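Local coordinates for protein FAD-dependent pyridine nucleotide-disulphide oxidoreductase (Desulfovibrio vulgaris, PDB 3IWA) that probably uses a flavin cofactor to pass electrons from a reduced pyridine nucleotide to an acceptor, as a dimeric member of the disulphide oxidoreductase family, at residues R209-K214 with L344-A349; P299-G304 with M422-P427. All blocks are in the same frame, centred on the assembly; numbering follows the deposited sequence.

Contact 1: residues R209-K214 with L344-A349; sequences RHDLEK and LFEGSA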
loop_
_atom_site.group_PDB
_atom_site.type_symbol
_atom_site.label_atom_id
_atom_site.label_comp_id
_atom_site.label_asym_id
_atom_site.label_seq_id
_atom_site.Cartn_x
_atom_site.Cartn_y
_atom_site.Cartn_z
ATOM N N ARG A 209 -14.759 15.832 -11.875
ATOM C CA ARG A 209 -15.605 16.559 -12.826
ATOM C C ARG A 209 -14.812 17.652 -13.534
ATOM O O ARG A 209 -14.895 17.762 -14.766
ATOM C CB ARG A 209 -16.850 17.155 -12.161
ATOM C CG ARG A 209 -17.871 17.699 -13.155
ATOM C CD ARG A 209 -19.146 18.215 -12.474
ATOM N NE ARG A 209 -20.085 18.820 -13.441
ATOM C CZ ARG A 209 -21.412 18.794 -13.345
ATOM N NH1 ARG A 209 -22.048 18.222 -12.337
ATOM N NH2 ARG A 209 -22.137 19.328 -14.312
ATOM N N HIS A 210 -13.998 18.396 -12.779
ATOM C CA HIS A 210 -13.254 19.531 -13.337
ATOM C C HIS A 210 -12.217 19.048 -14.306
ATOM O O HIS A 210 -12.028 19.667 -15.349
ATOM C CB HIS A 210 -12.552 20.370 -12.269
ATOM C CG HIS A 210 -11.684 21.466 -12.831
ATOM N ND1 HIS A 210 -10.309 21.470 -12.703
ATOM C CD2 HIS A 210 -11.998 22.584 -13.535
ATOM C CE1 HIS A 210 -9.818 22.554 -13.278
ATOM N NE2 HIS A 210 -10.818 23.236 -13.806
ATOM N N ASP A 211 -11.527 17.965 -13.952
ATOM C CA ASP A 211 -10.568 17.386 -14.854
ATOM C C ASP A 211 -11.252 17.144 -16.188
ATOM O O ASP A 211 -10.672 17.451 -17.219
ATOM C CB ASP A 211 -9.947 16.100 -14.290
ATOM C CG ASP A 211 -8.802 15.560 -15.169
ATOM O OD1 ASP A 211 -9.098 14.963 -16.220
ATOM O OD2 ASP A 211 -7.605 15.711 -14.832
ATOM N N LEU A 212 -12.486 16.635 -16.183
ATOM C CA LEU A 212 -13.175 16.361 -17.451
ATOM C C LEU A 212 -13.566 17.663 -18.198
ATOM O O LEU A 212 -13.329 17.793 -19.392
ATOM C CB LEU A 212 -14.418 15.491 -17.249
ATOM C CG LEU A 212 -14.293 14.104 -16.601
ATOM C CD1 LEU A 212 -15.605 13.413 -16.792
ATOM C CD2 LEU A 212 -13.156 13.259 -17.169
ATOM N N GLU A 213 -14.179 18.600 -17.490
ATOM C CA GLU A 213 -14.682 19.807 -18.113
ATOM C C GLU A 213 -13.599 20.730 -18.660
ATOM O O GLU A 213 -13.827 21.437 -19.639
ATOM C CB GLU A 213 -15.540 20.576 -17.145
ATOM C CG GLU A 213 -16.799 19.859 -16.795
ATOM C CD GLU A 213 -17.489 20.498 -15.625
ATOM O OE1 GLU A 213 -16.774 21.119 -14.808
ATOM O OE2 GLU A 213 -18.734 20.375 -15.522
ATOM N N LYS A 214 -12.427 20.715 -18.047
ATOM C CA LYS A 214 -11.368 21.590 -18.486
ATOM C C LYS A 214 -10.620 20.983 -19.673
ATOM O O LYS A 214 -9.868 21.677 -20.374
ATOM C CB LYS A 214 -10.459 21.964 -17.316
ATOM C CG LYS A 214 -9.048 21.429 -17.316
ATOM C CD LYS A 214 -8.310 21.974 -16.061
ATOM C CE LYS A 214 -6.788 21.967 -16.167
ATOM N NZ LYS A 214 -6.172 21.646 -14.815
ATOM N N LEU A 344 -7.523 10.068 -15.381
ATOM C CA LEU A 344 -8.256 11.088 -16.143
ATOM C C LEU A 344 -7.235 11.901 -16.959
ATOM O O LEU A 344 -6.142 11.425 -17.229
ATOM C CB LEU A 344 -9.149 11.963 -15.227
ATOM C CG LEU A 344 -10.162 11.232 -14.338
ATOM C CD1 LEU A 344 -10.839 12.180 -13.394
ATOM C CD2 LEU A 344 -11.177 10.525 -15.180
ATOM N N PHE A 345 -7.571 13.103 -17.388
ATOM C CA PHE A 345 -6.666 13.822 -18.288
ATOM C C PHE A 345 -5.375 14.168 -17.577
ATOM O O PHE A 345 -4.307 13.787 -18.022
ATOM C CB PHE A 345 -7.343 15.047 -18.871
ATOM C CG PHE A 345 -8.400 14.700 -19.866
ATOM C CD1 PHE A 345 -8.068 14.475 -21.186
ATOM C CD2 PHE A 345 -9.712 14.541 -19.468
ATOM C CE1 PHE A 345 -9.045 14.125 -22.124
ATOM C CE2 PHE A 345 -10.703 14.197 -20.377
ATOM C CZ PHE A 345 -10.373 13.990 -21.718
ATOM N N GLU A 346 -5.485 14.849 -16.448
ATOM C CA GLU A 346 -4.311 15.249 -15.658
ATOM C C GLU A 346 -4.281 14.579 -14.273
ATOM O O GLU A 346 -3.229 14.162 -13.812
ATOM C CB GLU A 346 -4.264 16.776 -15.523
ATOM C CG GLU A 346 -4.176 17.519 -16.872
ATOM C CD GLU A 346 -4.984 18.810 -16.868
ATOM O OE1 GLU A 346 -4.855 19.577 -15.879
ATOM O OE2 GLU A 346 -5.744 19.057 -17.837
ATOM N N GLY A 347 -5.419 14.447 -13.617
ATOM C CA GLY A 347 -5.435 13.784 -12.317
ATOM C C GLY A 347 -5.735 12.306 -12.412
ATOM O O GLY A 347 -6.096 11.805 -13.467
ATOM N N SER A 348 -5.569 11.632 -11.280
ATOM C CA SER A 348 -5.961 10.260 -11.074
ATOM C C SER A 348 -6.795 10.218 -9.837
ATOM O O SER A 348 -6.557 10.973 -8.928
ATOM C CB SER A 348 -4.746 9.394 -10.852
ATOM O OG SER A 348 -4.070 9.209 -12.078
ATOM N N ALA A 349 -7.780 9.345 -9.811
ATOM C CA ALA A 349 -8.584 9.129 -8.641
ATOM C C ALA A 349 -8.473 7.650 -8.259
ATOM O O ALA A 349 -8.331 6.809 -9.127
ATOM C CB ALA A 349 -10.025 9.511 -8.915
#

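Contact 2: residues P299-G304 with M422-P427; sequences PNLVTG and MLASKP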
loop_
_atom_site.group_PDB
_atom_site.type_symbol
_atom_site.label_atom_id
_atom_site.label_comp_id
_atom_site.label_asym_id
_atom_site.label_seq_id
_atom_site.Cartn_x
_atom_site.Cartn_y
_atom_site.Cartn_z
ATOM N N PRO A 299 -18.837 -11.943 -0.626
ATOM C CA PRO A 299 -18.965 -11.099 0.563
ATOM C C PRO A 299 -18.285 -9.745 0.406
ATOM O O PRO A 299 -17.146 -9.667 -0.078
ATOM C CB PRO A 299 -18.246 -11.905 1.636
ATOM C CG PRO A 299 -18.269 -13.309 1.145
ATOM C CD PRO A 299 -18.109 -13.181 -0.325
ATOM N N ASN A 300 -18.988 -8.683 0.758
ATOM C CA ASN A 300 -18.348 -7.400 0.849
ATOM C C ASN A 300 -17.556 -7.465 2.134
ATOM O O ASN A 300 -18.153 -7.625 3.180
ATOM C CB ASN A 300 -19.394 -6.284 0.908
ATOM C CG ASN A 300 -18.775 -4.900 0.978
ATOM O OD1 ASN A 300 -18.018 -4.587 1.889
ATOM N ND2 ASN A 300 -19.089 -4.082 0.021
ATOM N N LEU A 301 -16.229 -7.366 2.087
ATOM C CA LEU A 301 -15.457 -7.506 3.344
ATOM C C LEU A 301 -15.506 -6.304 4.325
ATOM O O LEU A 301 -14.948 -6.381 5.414
ATOM C CB LEU A 301 -14.017 -7.935 3.067
ATOM C CG LEU A 301 -13.916 -9.252 2.280
ATOM C CD1 LEU A 301 -12.499 -9.424 1.790
ATOM C CD2 LEU A 301 -14.333 -10.456 3.099
ATOM N N VAL A 302 -16.135 -5.201 3.944
ATOM C CA VAL A 302 -16.266 -4.064 4.856
ATOM C C VAL A 302 -17.608 -4.196 5.541
ATOM O O VAL A 302 -17.676 -4.142 6.770
ATOM C CB VAL A 302 -16.216 -2.704 4.173
ATOM C CG1 VAL A 302 -16.650 -1.585 5.184
ATOM C CG2 VAL A 302 -14.829 -2.413 3.601
ATOM N N THR A 303 -18.666 -4.395 4.757
ATOM C CA THR A 303 -20.012 -4.455 5.319
ATOM C C THR A 303 -20.372 -5.778 5.949
ATOM O O THR A 303 -21.301 -5.839 6.729
ATOM C CB THR A 303 -21.093 -4.201 4.270
ATOM O OG1 THR A 303 -21.078 -5.256 3.305
ATOM C CG2 THR A 303 -20.887 -2.880 3.594
ATOM N N GLY A 304 -19.667 -6.848 5.581
ATOM C CA GLY A 304 -19.985 -8.194 6.061
ATOM C C GLY A 304 -21.227 -8.762 5.388
ATOM O O GLY A 304 -21.764 -9.785 5.800
ATOM N N MET A 422 -5.661 -3.295 4.162
ATOM C CA MET A 422 -5.997 -3.345 5.570
ATOM C C MET A 422 -7.513 -3.490 5.770
ATOM O O MET A 422 -7.925 -3.987 6.815
ATOM C CB MET A 422 -5.522 -2.065 6.324
ATOM C CG MET A 422 -4.036 -1.587 6.146
ATOM S SD MET A 422 -3.559 -0.002 6.979
ATOM C CE MET A 422 -4.142 -0.539 8.553
ATOM N N LEU A 423 -8.350 -3.009 4.828
ATOM C CA LEU A 423 -9.811 -2.867 5.120
ATOM C C LEU A 423 -10.479 -4.151 5.578
ATOM O O LEU A 423 -11.251 -4.126 6.519
ATOM C CB LEU A 423 -10.605 -2.283 3.955
ATOM C CG LEU A 423 -10.265 -0.826 3.627
ATOM C CD1 LEU A 423 -11.027 -0.351 2.369
ATOM C CD2 LEU A 423 -10.537 0.079 4.804
ATOM N N ALA A 424 -10.148 -5.272 4.946
ATOM C CA ALA A 424 -10.736 -6.573 5.309
ATOM C C ALA A 424 -10.429 -6.993 6.741
ATOM O O ALA A 424 -11.189 -7.727 7.316
ATOM C CB ALA A 424 -10.271 -7.684 4.331
ATOM N N SER A 425 -9.326 -6.523 7.317
ATOM C CA SER A 425 -8.992 -6.836 8.722
ATOM C C SER A 425 -9.693 -5.923 9.741
ATOM O O SER A 425 -9.447 -6.032 10.933
ATOM C CB SER A 425 -7.480 -6.778 8.928
ATOM O OG SER A 425 -6.868 -7.847 8.213
ATOM N N LYS A 426 -10.552 -5.024 9.262
ATOM C CA LYS A 426 -11.342 -4.147 10.120
ATOM C C LYS A 426 -10.471 -3.232 10.975
ATOM O O LYS A 426 -10.570 -3.216 12.197
ATOM C CB LYS A 426 -12.275 -4.968 11.018
ATOM C CG LYS A 426 -13.526 -5.431 10.332
ATOM C CD LYS A 426 -13.712 -6.927 10.475
ATOM C CE LYS A 426 -15.179 -7.304 10.643
ATOM N NZ LYS A 426 -15.740 -8.029 9.436
ATOM N N PRO A 427 -9.638 -2.434 10.333
ATOM C CA PRO A 427 -8.837 -1.495 11.071
ATOM C C PRO A 427 -9.685 -0.374 11.681
ATOM O O PRO A 427 -10.796 -0.081 11.194
ATOM C CB PRO A 427 -7.950 -0.923 9.996
ATOM C CG PRO A 427 -8.831 -0.903 8.809
ATOM C CD PRO A 427 -9.627 -2.150 8.895
HETATM O O HOH W 1 -13.845 -8.302 6.826
HETATM O O HOH W 2 -17.950 -6.360 8.764
#

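Contact 1: residues R209-K214 with L344-A349
A beta hairpin of the dimerisation domain docks here on helix 202-214, which packs beside the Rossmann-type parallel sheet that contains strands 185-189 and 218-220. The turn between strands 340-343 and 348-353 offers three consecutive backbone N-H groups to the carboxylate of D211. F345 N donates to D211 OD1 at 2.7 Å, from the syn side and 21° out of the carboxylate plane. E346 N reaches D211 OD2 at 2.8 Å on its syn lone pair. G347 N meets the same oxygen, also at 2.8 Å, from above the plane, and this bond is nearly straight at 169°. Three bonds thus grip one buried carboxylate and fix its rotation. The chi1 of -173° sets CG opposite the backbone N of D211 and extends the acid into the turn. Its OD1 also lies near the plane of the F345 ring, at the edge. Next to this polar grip, L212 CD2 touches L344 CD2 at 3.9 Å and the F345 ring at CE2. L212 and F345 both continue onto V176 of helix 169-182, so the apolar side of the contact joins the Rossmann-type fold. The solvent side carries a salt bridge. K214 crosses E346 at about a right angle, and its NZ binds the syn lone pair of E346 OE1 at 2.7 Å, while E346 OE2 accepts from N215 ND2.

Contact 2: residues P299-G304 with M422-P427
L301 and A424 meet side chain to side chain where the loop between strands 296-299 and 306-307 lies against the end of helix 409-423. The first bond of the L301 side chain heads toward 422-427, and that of L423 heads toward 299-304. Those of V302 and A424 lie across this direction, so each meets its partner from the flank. With chi1 at -57°, CG of L301 stands opposite its own carbonyl carbon, and from there the branch CD1 reaches A424 CB at 3.8 Å. The L301 CB is almost as near to the same methyl. V302 makes the second apolar touch. Its CG2 comes 4.2 Å from L423 CB. V302 also packs on L354 and L400, and L423 rests on V399.

K426 approaches from the other segment with a bent chain. The backbone leaves the helix through a type I turn from L423 to K426, and K426 has positive phi. Its NZ is 4.4 Å from L301 O, and water bridges the step. Water 1 donates to L301 O at 2.6 Å and to A424 O at 2.8 Å, and accepts from K426 NZ. Water 2 accepts from K426 NZ at 2.8 Å and donates to V302 O. R398 NH2 also donates to V302 O.

N300 OD1 takes V302 N, in the carbonyl plane, and T303 N, from above that plane, both at 2.9 Å. V302 N closes an Asx turn, and T303 N extends it to an Asx motif, which probably steadies the loop that presents the L301 and V302 carbonyls. Across the dimer, S425 packs on S425 of the second subunit. The chemistry implies a light join between the two family regions: two small apolar touches, with the polar atoms linked through water and one lysine.

Overall arrangement
Both contacts tie the pyridine nucleotide-disulphide oxidoreductase region to the dimerisation region, but they use different elements of each. Their centres lie 30 Å apart and their nearest atoms about 14 Å apart, so they do not touch. Each mixes buried and exposed residues, and neither is wholly core. Contact 1 is the larger, with 351 Å² buried against 208 Å². Its polar groups bind directly, through a buried acid and a surface salt bridge. Contact 2 joins its polar groups through water. Only contact 2 has residues that pack on the second subunit; no other chain of the assembly touches contact 1. The segments alternate along the chain.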